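Local coordinates for NADH:ubiquinone oxidoreductase, Na translocating, F subunit (Porphyromonas gingivalis, PDB 2R6H), which binds flavin-adenine dinucleotide as part of an oxidoreductase subunit, in a beta-barrel domain joined to a nucleotide-binding domain of the ferredoxin-reductase type, at residues S43-Y56 with L77-M91. Sequence-based numbering, arbitrary orientation. Where two conformers were deposited one is given.
Sequences SYAQIKIPKYNIRY and LTCKNEEETVRAYSM. With FAD (flavin-adenine dinucleotide), chain H.
Ala45 and Tyr89, Ile47 and Arg87, and Ile49 and Thr85 form hydrogen-bonded pairs that knit strand 44-49 to strand 85-90 antiparallel; Met91 N adds a bond to Ser43 O. The register then slips by one residue, and a second ladder continues through Tyr52 with Asn81 and Ile54 with Cys79, ending where Tyr56 N meets Leu77 O.

Asn81 bridges the break between the ladders. Its ND2 donates to Pro50 O (2.8 Å), approaching 52° out of the carbonyl plane. The Tyr52 ring crosses this side chain, with CE1 3.3 Å from Asn81 CB and the ring and amide planes 60° apart. The Tyr52 hydroxyl is hydrogen-bonded to Ile127 O. At the far end Leu77 CB makes a CH-pi contact over the Tyr56 ring, 3.7 Å from the centroid.

In the first ladder, Ile47 CG1 packs against Tyr89 CD2, and Ala88 CB meets Tyr44 CD1 (3.6 Å) obliquely. The methyl C7M of FAD sits over one face of the Tyr44 ring.

Of strands 44-49 and 85-90, the latter is the one that hydrogen-bonds FAD. A kink in the Arg87 chain (chi2 64°) brings both NE and NH1 to FAD O1P, each at 3.0 Å; this oxygen lies at the guanidinium edge, near its plane, while NH2 turns back to Val86 O. Ala88 O accepts from the ribityl O2', and Ser90 N donates to FAD O4 (2.7 Å). The run Arg87-Ala88-Tyr89-Ser90 matches the RxYS motif of the ferredoxin-reductase family, set on a strand of the antiparallel barrel that binds the FAD.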
ATOM      1  N   SER A  43       3.192  11.252  -3.327  1.00 44.78           N
ATOM      2  CA  SER A  43       4.426  11.616  -2.631  1.00 44.56           C
ATOM      3  C   SER A  43       4.508  10.854  -1.318  1.00 43.26           C
ATOM      4  O   SER A  43       3.508  10.295  -0.850  1.00 42.06           O
ATOM      5  CB  SER A  43       4.500  13.120  -2.360  1.00 46.14           C
ATOM      6  OG  SER A  43       5.167  13.816  -3.405  1.00 47.34           O
ATOM      7  N   TYR A  44       5.695  10.826  -0.723  1.00 40.38           N
ATOM      8  CA  TYR A  44       5.862  10.092   0.525  1.00 38.52           C
ATOM      9  C   TYR A  44       6.450  10.957   1.607  1.00 38.98           C
ATOM     10  O   TYR A  44       6.991  12.025   1.336  1.00 41.40           O
ATOM     11  CB  TYR A  44       6.745   8.860   0.333  1.00 38.45           C
ATOM     12  CG  TYR A  44       8.167   9.164  -0.088  1.00 38.91           C
ATOM     13  CD1 TYR A  44       9.192   9.259   0.846  1.00 40.92           C
ATOM     14  CD2 TYR A  44       8.486   9.334  -1.420  1.00 40.48           C
ATOM     15  CE1 TYR A  44      10.499   9.526   0.461  1.00 42.88           C
ATOM     16  CE2 TYR A  44       9.789   9.598  -1.817  1.00 43.04           C
ATOM     17  CZ  TYR A  44      10.792   9.696  -0.876  1.00 42.71           C
ATOM     18  OH  TYR A  44      12.079   9.965  -1.290  1.00 41.89           O
ATOM     19  N   ALA A  45       6.333  10.483   2.840  1.00 26.82           N
ATOM     20  CA  ALA A  45       6.894  11.175   3.991  1.00 27.00           C
ATOM     21  C   ALA A  45       7.948  10.299   4.661  1.00 27.00           C
ATOM     22  O   ALA A  45       8.193   9.172   4.230  1.00 26.49           O
ATOM     23  CB  ALA A  45       5.797  11.539   4.973  1.00 26.36           C
ATOM     24  N   GLN A  46       8.573  10.805   5.714  1.00 42.94           N
ATOM     25  CA  GLN A  46       9.592  10.028   6.392  1.00 44.37           C
ATOM     26  C   GLN A  46       9.429  10.054   7.889  1.00 45.15           C
ATOM     27  O   GLN A  46       9.273  11.125   8.476  1.00 47.05           O
ATOM     28  CB  GLN A  46      10.958  10.567   6.050  1.00 45.81           C
ATOM     29  CG  GLN A  46      11.164  10.705   4.599  1.00 48.20           C
ATOM     30  CD  GLN A  46      12.615  10.762   4.274  1.00 52.25           C
ATOM     31  OE1 GLN A  46      13.345  11.592   4.817  1.00 54.24           O
ATOM     32  NE2 GLN A  46      13.062   9.868   3.396  1.00 55.60           N
ATOM     33  N   ILE A  47       9.491   8.874   8.501  1.00 40.05           N
ATOM     34  CA  ILE A  47       9.400   8.761   9.946  1.00 41.04           C
ATOM     35  C   ILE A  47      10.782   8.654  10.553  1.00 42.13           C
ATOM     36  O   ILE A  47      11.649   7.976  10.010  1.00 42.14           O
ATOM     37  CB  ILE A  47       8.623   7.508  10.384  1.00 40.51           C
ATOM     38  CG1 ILE A  47       7.354   7.336   9.557  1.00 41.38           C
ATOM     39  CG2 ILE A  47       8.279   7.594  11.868  1.00 41.61           C
ATOM     40  CD1 ILE A  47       6.420   8.507   9.646  1.00 42.65           C
ATOM     41  N   LYS A  48      10.986   9.336  11.676  1.00 50.67           N
ATOM     42  CA  LYS A  48      12.174   9.098  12.473  1.00 51.72           C
ATOM     43  C   LYS A  48      11.900   7.894  13.344  1.00 49.69           C
ATOM     44  O   LYS A  48      10.948   7.876  14.117  1.00 48.91           O
ATOM     45  CB  LYS A  48      12.558  10.313  13.327  1.00 54.25           C
ATOM     46  CG  LYS A  48      13.551  11.252  12.640  1.00 59.01           C
ATOM     47  CD  LYS A  48      14.264  12.196  13.613  1.00 64.38           C
ATOM     48  CE  LYS A  48      15.083  13.253  12.856  1.00 65.50           C
ATOM     49  NZ  LYS A  48      15.773  14.217  13.771  1.00 70.09           N
ATOM     50  N   ILE A  49      12.717   6.868  13.174  1.00 33.47           N
ATOM     51  CA  ILE A  49      12.698   5.714  14.041  1.00 32.74           C
ATOM     52  C   ILE A  49      13.884   5.836  15.007  1.00 34.21           C
ATOM     53  O   ILE A  49      15.043   5.909  14.572  1.00 35.40           O
ATOM     54  CB  ILE A  49      12.839   4.427  13.227  1.00 31.73           C
ATOM     55  CG1 ILE A  49      11.492   4.007  12.654  1.00 31.33           C
ATOM     56  CG2 ILE A  49      13.315   3.330  14.104  1.00 32.20           C
ATOM     57  CD1 ILE A  49      11.130   4.731  11.414  1.00 34.52           C
ATOM     58  N   PRO A  50      13.607   5.845  16.324  1.00 30.77           N
ATOM     59  CA  PRO A  50      14.641   6.060  17.338  1.00 32.46           C
ATOM     60  C   PRO A  50      15.301   4.750  17.752  1.00 33.26           C
ATOM     61  O   PRO A  50      14.928   3.688  17.242  1.00 32.69           O
ATOM     62  CB  PRO A  50      13.819   6.583  18.501  1.00 31.95           C
ATOM     63  CG  PRO A  50      12.627   5.664  18.452  1.00 30.64           C
ATOM     64  CD  PRO A  50      12.339   5.442  16.959  1.00 29.55           C
ATOM     65  N   LYS A  51      16.270   4.826  18.663  1.00 43.00           N
ATOM     66  CA  LYS A  51      16.798   3.619  19.280  1.00 43.51           C
ATOM     67  C   LYS A  51      15.650   3.005  20.074  1.00 42.86           C
ATOM     68  O   LYS A  51      14.843   3.726  20.652  1.00 43.01           O
ATOM     69  CB  LYS A  51      17.982   3.943  20.193  1.00 45.46           C
ATOM     70  CG  LYS A  51      19.204   4.490  19.457  1.00 47.61           C
ATOM     71  CD  LYS A  51      20.443   4.670  20.370  1.00 51.18           C
ATOM     72  CE  LYS A  51      21.058   3.325  20.774  1.00 53.14           C
ATOM     73  NZ  LYS A  51      22.417   3.430  21.388  1.00 55.23           N
ATOM     74  N   TYR A  52      15.559   1.681  20.088  1.00 42.95           N
ATOM     75  CA  TYR A  52      14.443   1.040  20.755  1.00 42.43           C
ATOM     76  C   TYR A  52      14.539  -0.481  20.802  1.00 42.91           C
ATOM     77  O   TYR A  52      15.419  -1.100  20.209  1.00 43.55           O
ATOM     78  CB  TYR A  52      13.139   1.427  20.068  1.00 41.09           C
ATOM     79  CG  TYR A  52      12.881   0.600  18.838  1.00 41.00           C
ATOM     80  CD1 TYR A  52      13.249   1.057  17.585  1.00 41.47           C
ATOM     81  CD2 TYR A  52      12.301  -0.658  18.930  1.00 41.33           C
ATOM     82  CE1 TYR A  52      13.031   0.294  16.460  1.00 40.98           C
ATOM     83  CE2 TYR A  52      12.080  -1.427  17.813  1.00 41.55           C
ATOM     84  CZ  TYR A  52      12.447  -0.946  16.576  1.00 40.26           C
ATOM     85  OH  TYR A  52      12.235  -1.709  15.445  1.00 39.49           O
ATOM     86  N   ASN A  53      13.579  -1.070  21.493  1.00 52.90           N
ATOM     87  CA  ASN A  53      13.547  -2.488  21.747  1.00 53.13           C
ATOM     88  C   ASN A  53      12.093  -2.906  21.744  1.00 51.97           C
ATOM     89  O   ASN A  53      11.303  -2.284  22.436  1.00 52.56           O
ATOM     90  CB  ASN A  53      14.106  -2.706  23.143  1.00 54.70           C
ATOM     91  CG  ASN A  53      14.617  -4.104  23.360  1.00 56.58           C
ATOM     92  OD1 ASN A  53      14.006  -5.079  22.924  1.00 58.68           O
ATOM     93  ND2 ASN A  53      15.749  -4.215  24.045  1.00 59.16           N
ATOM     94  N   ILE A  54      11.710  -3.932  20.987  1.00 40.70           N
ATOM     95  CA  ILE A  54      10.342  -4.438  21.156  1.00 40.08           C
ATOM     96  C   ILE A  54       9.969  -5.880  20.845  1.00 38.73           C
ATOM     97  O   ILE A  54      10.322  -6.421  19.807  1.00 38.76           O
ATOM     98  CB  ILE A  54       9.276  -3.565  20.487  1.00 39.92           C
ATOM     99  CG1 ILE A  54       7.996  -3.680  21.332  1.00 43.65           C
ATOM    100  CG2 ILE A  54       9.071  -3.989  19.041  1.00 39.23           C
ATOM    101  CD1 ILE A  54       6.719  -3.415  20.599  1.00 47.37           C
ATOM    102  N   ARG A  55       9.206  -6.484  21.754  0.50 35.40           N
ATOM    103  CA  ARG A  55       8.641  -7.814  21.557  0.50 34.46           C
ATOM    104  C   ARG A  55       7.333  -7.756  20.750  0.50 32.43           C
ATOM    105  O   ARG A  55       6.441  -6.964  21.054  0.50 32.96           O
ATOM    106  CB  ARG A  55       8.378  -8.470  22.913  0.50 34.57           C
ATOM    107  CG  ARG A  55       9.604  -8.603  23.802  0.50 39.19           C
ATOM    108  CD  ARG A  55       9.297  -9.370  25.083  0.50 39.31           C
ATOM    109  NE  ARG A  55       9.231  -8.504  26.258  0.50 46.74           N
ATOM    110  CZ  ARG A  55       8.701  -8.868  27.424  0.50 52.84           C
ATOM    111  NH1 ARG A  55       8.170 -10.077  27.569  0.50 54.48           N
ATOM    112  NH2 ARG A  55       8.688  -8.021  28.443  0.50 55.68           N
ATOM    113  N   TYR A  56       7.217  -8.609  19.736  1.00 30.61           N
ATOM    114  CA  TYR A  56       6.007  -8.696  18.918  1.00 28.43           C
ATOM    115  C   TYR A  56       4.770  -9.130  19.730  1.00 28.40           C
ATOM    116  O   TYR A  56       3.639  -8.993  19.270  1.00 28.09           O
ATOM    117  CB  TYR A  56       6.222  -9.670  17.761  1.00 26.62           C
ATOM    118  CG  TYR A  56       6.828  -9.053  16.522  1.00 24.68           C
ATOM    119  CD1 TYR A  56       6.471  -9.500  15.265  1.00 24.24           C
ATOM    120  CD2 TYR A  56       7.760  -8.024  16.615  1.00 26.25           C
ATOM    121  CE1 TYR A  56       7.034  -8.945  14.129  1.00 25.02           C
ATOM    122  CE2 TYR A  56       8.322  -7.456  15.487  1.00 24.53           C
ATOM    123  CZ  TYR A  56       7.958  -7.919  14.247  1.00 23.50           C
ATOM    124  OH  TYR A  56       8.502  -7.370  13.112  1.00 20.82           O
ATOM    125  N   LEU A  77       8.703 -13.180  17.615  1.00 24.14           N
ATOM    126  CA  LEU A  77       9.714 -12.249  17.113  1.00 24.57           C
ATOM    127  C   LEU A  77      10.035 -11.130  18.114  1.00 25.88           C
ATOM    128  O   LEU A  77       9.189 -10.755  18.924  1.00 25.73           O
ATOM    129  CB  LEU A  77       9.254 -11.659  15.782  1.00 22.78           C
ATOM    130  CG  LEU A  77       9.330 -12.684  14.646  1.00 22.14           C
ATOM    131  CD1 LEU A  77       8.516 -12.235  13.450  1.00 20.50           C
ATOM    132  CD2 LEU A  77      10.781 -12.951  14.247  1.00 21.45           C
ATOM    133  N   THR A  78      11.270 -10.631  18.084  1.00 23.31           N
ATOM    134  CA  THR A  78      11.640  -9.391  18.784  1.00 24.19           C
ATOM    135  C   THR A  78      12.526  -8.553  17.870  1.00 25.06           C
ATOM    136  O   THR A  78      13.087  -9.080  16.924  1.00 25.80           O
ATOM    137  CB  THR A  78      12.377  -9.644  20.111  1.00 24.82           C
ATOM    138  OG1 THR A  78      13.511 -10.473  19.870  1.00 26.85           O
ATOM    139  CG2 THR A  78      11.480 -10.305  21.120  1.00 24.34           C
ATOM    140  N   CYS A  79      12.639  -7.256  18.136  1.00 37.40           N
ATOM    141  CA  CYS A  79      13.460  -6.375  17.299  1.00 38.44           C
ATOM    142  C   CYS A  79      14.167  -5.262  18.080  1.00 39.60           C
ATOM    143  O   CYS A  79      13.524  -4.462  18.754  1.00 39.29           O
ATOM    144  CB  CYS A  79      12.627  -5.770  16.162  1.00 37.14           C
ATOM    145  SG  CYS A  79      13.588  -4.795  14.965  1.00 39.92           S
ATOM    146  N   LYS A  80      15.492  -5.220  17.966  1.00 55.54           N
ATOM    147  CA  LYS A  80      16.316  -4.204  18.612  1.00 57.51           C
ATOM    148  C   LYS A  80      16.915  -3.244  17.571  1.00 58.41           C
ATOM    149  O   LYS A  80      17.587  -3.666  16.636  1.00 58.54           O
ATOM    150  CB  LYS A  80      17.439  -4.892  19.390  1.00 58.81           C
ATOM    151  CG  LYS A  80      18.280  -3.982  20.258  1.00 62.68           C
ATOM    152  CD  LYS A  80      17.983  -4.190  21.739  1.00 68.89           C
ATOM    153  CE  LYS A  80      18.647  -3.124  22.624  1.00 71.73           C
ATOM    154  NZ  LYS A  80      20.147  -3.231  22.679  1.00 75.68           N
ATOM    155  N   ASN A  81      16.670  -1.951  17.715  1.00 40.99           N
ATOM    156  CA  ASN A  81      17.331  -0.982  16.847  1.00 42.56           C
ATOM    157  C   ASN A  81      18.346  -0.186  17.638  1.00 43.67           C
ATOM    158  O   ASN A  81      17.998   0.427  18.636  1.00 42.98           O
ATOM    159  CB  ASN A  81      16.313  -0.035  16.214  1.00 42.13           C
ATOM    160  CG  ASN A  81      16.965   1.039  15.367  1.00 43.25           C
ATOM    161  OD1 ASN A  81      17.972   0.799  14.701  1.00 44.92           O
ATOM    162  ND2 ASN A  81      16.392   2.235  15.391  1.00 44.41           N
ATOM    163  N   GLU A  82      19.598  -0.184  17.204  1.00 49.21           N
ATOM    164  CA  GLU A  82      20.635   0.463  18.000  1.00 51.83           C
ATOM    165  C   GLU A  82      21.170   1.746  17.389  1.00 52.80           C
ATOM    166  O   GLU A  82      22.185   2.267  17.834  1.00 54.53           O
ATOM    167  CB  GLU A  82      21.788  -0.499  18.285  1.00 53.15           C
ATOM    168  CG  GLU A  82      21.359  -1.778  18.996  1.00 55.91           C
ATOM    169  CD  GLU A  82      22.518  -2.748  19.218  1.00 62.40           C
ATOM    170  OE1 GLU A  82      23.337  -2.494  20.136  1.00 65.93           O
ATOM    171  OE2 GLU A  82      22.594  -3.767  18.487  1.00 64.26           O
ATOM    172  N   GLU A  83      20.482   2.266  16.382  1.00 63.72           N
ATOM    173  CA  GLU A  83      20.885   3.536  15.799  1.00 65.87           C
ATOM    174  C   GLU A  83      19.723   4.265  15.120  1.00 64.13           C
ATOM    175  O   GLU A  83      19.026   3.702  14.276  1.00 63.10           O
ATOM    176  CB  GLU A  83      22.050   3.321  14.830  1.00 67.65           C
ATOM    177  CG  GLU A  83      22.919   4.556  14.592  1.00 73.61           C
ATOM    178  CD  GLU A  83      23.668   4.499  13.261  1.00 79.29           C
ATOM    179  OE1 GLU A  83      23.429   3.533  12.498  1.00 80.84           O
ATOM    180  OE2 GLU A  83      24.483   5.417  12.984  1.00 81.46           O
ATOM    181  N   GLU A  84      19.521   5.521  15.505  1.00 52.37           N
ATOM    182  CA  GLU A  84      18.451   6.335  14.941  1.00 50.82           C
ATOM    183  C   GLU A  84      18.483   6.300  13.429  1.00 49.58           C
ATOM    184  O   GLU A  84      19.551   6.295  12.827  1.00 50.60           O
ATOM    185  CB  GLU A  84      18.533   7.773  15.448  1.00 52.23           C
ATOM    186  CG  GLU A  84      17.908   7.955  16.820  1.00 56.70           C
ATOM    187  CD  GLU A  84      18.489   9.136  17.595  1.00 66.71           C
ATOM    188  OE1 GLU A  84      18.442  10.278  17.074  1.00 69.39           O
ATOM    189  OE2 GLU A  84      18.986   8.916  18.729  1.00 70.14           O
ATOM    190  N   THR A  85      17.301   6.259  12.823  1.00 54.97           N
ATOM    191  CA  THR A  85      17.185   6.169  11.368  1.00 54.85           C
ATOM    192  C   THR A  85      15.888   6.769  10.839  1.00 52.28           C
ATOM    193  O   THR A  85      15.033   7.210  11.592  1.00 51.58           O
ATOM    194  CB  THR A  85      17.309   4.711  10.870  1.00 54.75           C
ATOM    195  OG1 THR A  85      17.500   4.705   9.447  1.00 55.98           O
ATOM    196  CG2 THR A  85      16.064   3.909  11.231  1.00 52.80           C
ATOM    197  N   VAL A  86      15.753   6.777   9.526  1.00 45.28           N
ATOM    198  CA  VAL A  86      14.640   7.440   8.877  1.00 43.75           C
ATOM    199  C   VAL A  86      14.054   6.497   7.819  1.00 42.44           C
ATOM    200  O   VAL A  86      14.784   5.730   7.191  1.00 43.96           O
ATOM    201  CB  VAL A  86      15.119   8.792   8.253  1.00 44.92           C
ATOM    202  CG1 VAL A  86      13.978   9.534   7.573  1.00 44.15           C
ATOM    203  CG2 VAL A  86      15.733   9.670   9.321  1.00 46.21           C
ATOM    204  N   ARG A  87      12.745   6.524   7.621  1.00 38.19           N
ATOM    205  CA  ARG A  87      12.157   5.585   6.674  1.00 37.51           C
ATOM    206  C   ARG A  87      11.002   6.175   5.888  1.00 37.08           C
ATOM    207  O   ARG A  87      10.270   7.040   6.384  1.00 37.34           O
ATOM    208  CB  ARG A  87      11.709   4.304   7.376  1.00 36.49           C
ATOM    209  CG  ARG A  87      11.577   3.138   6.433  1.00 35.50           C
ATOM    210  CD  ARG A  87      12.916   2.762   5.824  1.00 38.05           C
ATOM    211  NE  ARG A  87      13.621   1.759   6.619  1.00 40.06           N
ATOM    212  CZ  ARG A  87      14.720   1.989   7.336  1.00 42.59           C
ATOM    213  NH1 ARG A  87      15.280   1.005   8.034  1.00 43.58           N
ATOM    214  NH2 ARG A  87      15.268   3.198   7.360  1.00 42.07           N
ATOM    215  N   ALA A  88      10.835   5.684   4.663  1.00 31.77           N
ATOM    216  CA  ALA A  88       9.854   6.242   3.736  1.00 31.18           C
ATOM    217  C   ALA A  88       8.471   5.570   3.801  1.00 29.66           C
ATOM    218  O   ALA A  88       8.363   4.342   3.737  1.00 28.71           O
ATOM    219  CB  ALA A  88      10.399   6.191   2.312  1.00 32.10           C
ATOM    220  N   TYR A  89       7.420   6.381   3.924  1.00 34.34           N
ATOM    221  CA  TYR A  89       6.059   5.871   3.794  1.00 34.32           C
ATOM    222  C   TYR A  89       5.190   6.806   2.948  1.00 36.65           C
ATOM    223  O   TYR A  89       5.223   8.027   3.126  1.00 37.86           O
ATOM    224  CB  TYR A  89       5.445   5.543   5.169  1.00 33.45           C
ATOM    225  CG  TYR A  89       6.224   4.442   5.854  1.00 31.32           C
ATOM    226  CD1 TYR A  89       6.029   3.116   5.509  1.00 29.54           C
ATOM    227  CD2 TYR A  89       7.190   4.734   6.801  1.00 31.21           C
ATOM    228  CE1 TYR A  89       6.766   2.105   6.102  1.00 29.62           C
ATOM    229  CE2 TYR A  89       7.926   3.737   7.403  1.00 32.05           C
ATOM    230  CZ  TYR A  89       7.715   2.420   7.049  1.00 31.30           C
ATOM    231  OH  TYR A  89       8.459   1.419   7.644  1.00 32.03           O
ATOM    232  N   SER A  90       4.444   6.213   2.010  1.00 48.57           N
ATOM    233  CA  SER A  90       3.628   6.954   1.052  1.00 50.62           C
ATOM    234  C   SER A  90       2.336   7.442   1.688  1.00 51.26           C
ATOM    235  O   SER A  90       1.732   6.707   2.458  1.00 51.89           O
ATOM    236  CB  SER A  90       3.276   6.051  -0.130  1.00 50.88           C
ATOM    237  OG  SER A  90       4.386   5.854  -0.981  1.00 54.89           O
HETATM  238  N   MSE A  91       1.902   8.664   1.367  1.00 50.10           N
HETATM  239  CA  MSE A  91       0.593   9.160   1.824  1.00 51.79           C
HETATM  240  C   MSE A  91      -0.548   8.461   1.118  1.00 51.42           C
HETATM  241  O   MSE A  91      -0.553   8.334  -0.102  1.00 52.14           O
HETATM  242  CB  MSE A  91       0.425  10.657   1.590  1.00 53.81           C
HETATM  243  CG  MSE A  91       0.852  11.535   2.737  1.00 57.97           C
HETATM  244 SE   MSE A  91       2.773  11.831   2.737  1.00 62.69          SE
HETATM  245  CE  MSE A  91       2.926  12.862   1.089  1.00 62.80           C
TER
HETATM  246  PA  FAD H   1      14.294  -3.151   7.293  1.00 65.31           P
HETATM  247  O1A FAD H   1      14.696  -2.112   6.254  1.00 65.82           O
HETATM  248  O2A FAD H   1      15.140  -3.127   8.570  1.00 63.78           O
HETATM  249  O5B FAD H   1      14.323  -4.644   6.651  1.00 69.93           O
HETATM  250  C5B FAD H   1      13.435  -4.995   5.601  1.00 73.91           C
HETATM  251  C4B FAD H   1      13.318  -6.511   5.489  1.00 77.06           C
HETATM  252  O4B FAD H   1      14.590  -7.071   5.223  1.00 79.15           O
HETATM  253  C3B FAD H   1      12.808  -7.142   6.776  1.00 77.72           C
HETATM  254  O3B FAD H   1      11.761  -8.024   6.456  1.00 79.49           O
HETATM  255  C2B FAD H   1      13.974  -7.928   7.334  1.00 78.41           C
HETATM  256  O2B FAD H   1      13.523  -9.143   7.890  1.00 76.11           O
HETATM  257  C1B FAD H   1      14.831  -8.167   6.095  1.00 82.28           C
HETATM  258  N9A FAD H   1      16.283  -8.352   6.377  1.00 84.71           N
HETATM  259  C8A FAD H   1      17.113  -7.569   7.151  1.00 84.99           C
HETATM  260  N7A FAD H   1      18.363  -8.101   7.126  1.00 85.46           N
HETATM  261  C5A FAD H   1      18.349  -9.216   6.344  1.00 85.27           C
HETATM  262  C6A FAD H   1      19.335 -10.142   5.972  1.00 83.85           C
HETATM  263  N6A FAD H   1      20.566 -10.065   6.479  1.00 83.81           N
HETATM  264  N1A FAD H   1      19.007 -11.204   5.139  1.00 84.26           N
HETATM  265  C2A FAD H   1      17.709 -11.352   4.672  1.00 84.83           C
HETATM  266  N3A FAD H   1      16.735 -10.435   5.041  1.00 85.05           N
HETATM  267  C4A FAD H   1      17.046  -9.385   5.864  1.00 85.45           C
HETATM  268  N1  FAD H   1       6.400   0.649   2.845  1.00 32.54           N
HETATM  269  C2  FAD H   1       5.114   0.597   3.318  1.00 32.10           C
HETATM  270  O2  FAD H   1       4.805  -0.337   4.046  1.00 32.25           O
HETATM  271  N3  FAD H   1       4.204   1.584   2.970  1.00 30.99           N
HETATM  272  C4  FAD H   1       4.572   2.643   2.145  1.00 31.77           C
HETATM  273  O4  FAD H   1       3.800   3.555   1.804  1.00 31.42           O
HETATM  274  C4X FAD H   1       5.874   2.683   1.676  1.00 31.92           C
HETATM  275  N5  FAD H   1       6.248   3.728   0.860  1.00 32.45           N
HETATM  276  C5X FAD H   1       7.544   3.761   0.383  1.00 31.73           C
HETATM  277  C6  FAD H   1       7.911   4.811  -0.453  1.00 32.49           C
HETATM  278  C7  FAD H   1       9.205   4.892  -0.951  1.00 32.48           C
HETATM  279  C7M FAD H   1       9.561   6.049  -1.846  1.00 32.12           C
HETATM  280  C8  FAD H   1      10.131   3.905  -0.606  1.00 31.52           C
HETATM  281  C8M FAD H   1      11.527   3.963  -1.133  1.00 31.63           C
HETATM  282  C9  FAD H   1       9.755   2.856   0.226  1.00 31.33           C
HETATM  283  C9A FAD H   1       8.464   2.774   0.728  1.00 31.03           C
HETATM  284  N10 FAD H   1       8.081   1.729   1.554  1.00 31.60           N
HETATM  285  C10 FAD H   1       6.787   1.685   2.023  1.00 31.72           C
HETATM  286  C1' FAD H   1       9.060   0.749   2.128  1.00 33.86           C
HETATM  287  C2' FAD H   1       9.490   1.254   3.496  1.00 37.56           C
HETATM  288  O2' FAD H   1      10.133   2.494   3.341  1.00 38.71           O
HETATM  289  C3' FAD H   1      10.439   0.291   4.200  1.00 41.60           C
HETATM  290  O3' FAD H   1      11.409  -0.212   3.310  1.00 42.85           O
HETATM  291  C4' FAD H   1       9.644  -0.831   4.839  1.00 44.24           C
HETATM  292  O4' FAD H   1       8.920  -0.254   5.893  1.00 48.87           O
HETATM  293  C5' FAD H   1      10.556  -1.897   5.418  1.00 46.07           C
HETATM  294  O5' FAD H   1      11.605  -1.254   6.105  1.00 49.50           O
HETATM  295  P   FAD H   1      11.924  -1.650   7.631  1.00 52.59           P
HETATM  296  O1P FAD H   1      12.809  -0.606   8.268  1.00 52.07           O
HETATM  297  O2P FAD H   1      10.639  -1.861   8.388  1.00 54.56           O
HETATM  298  O3P FAD H   1      12.697  -3.040   7.524  1.00 58.04           O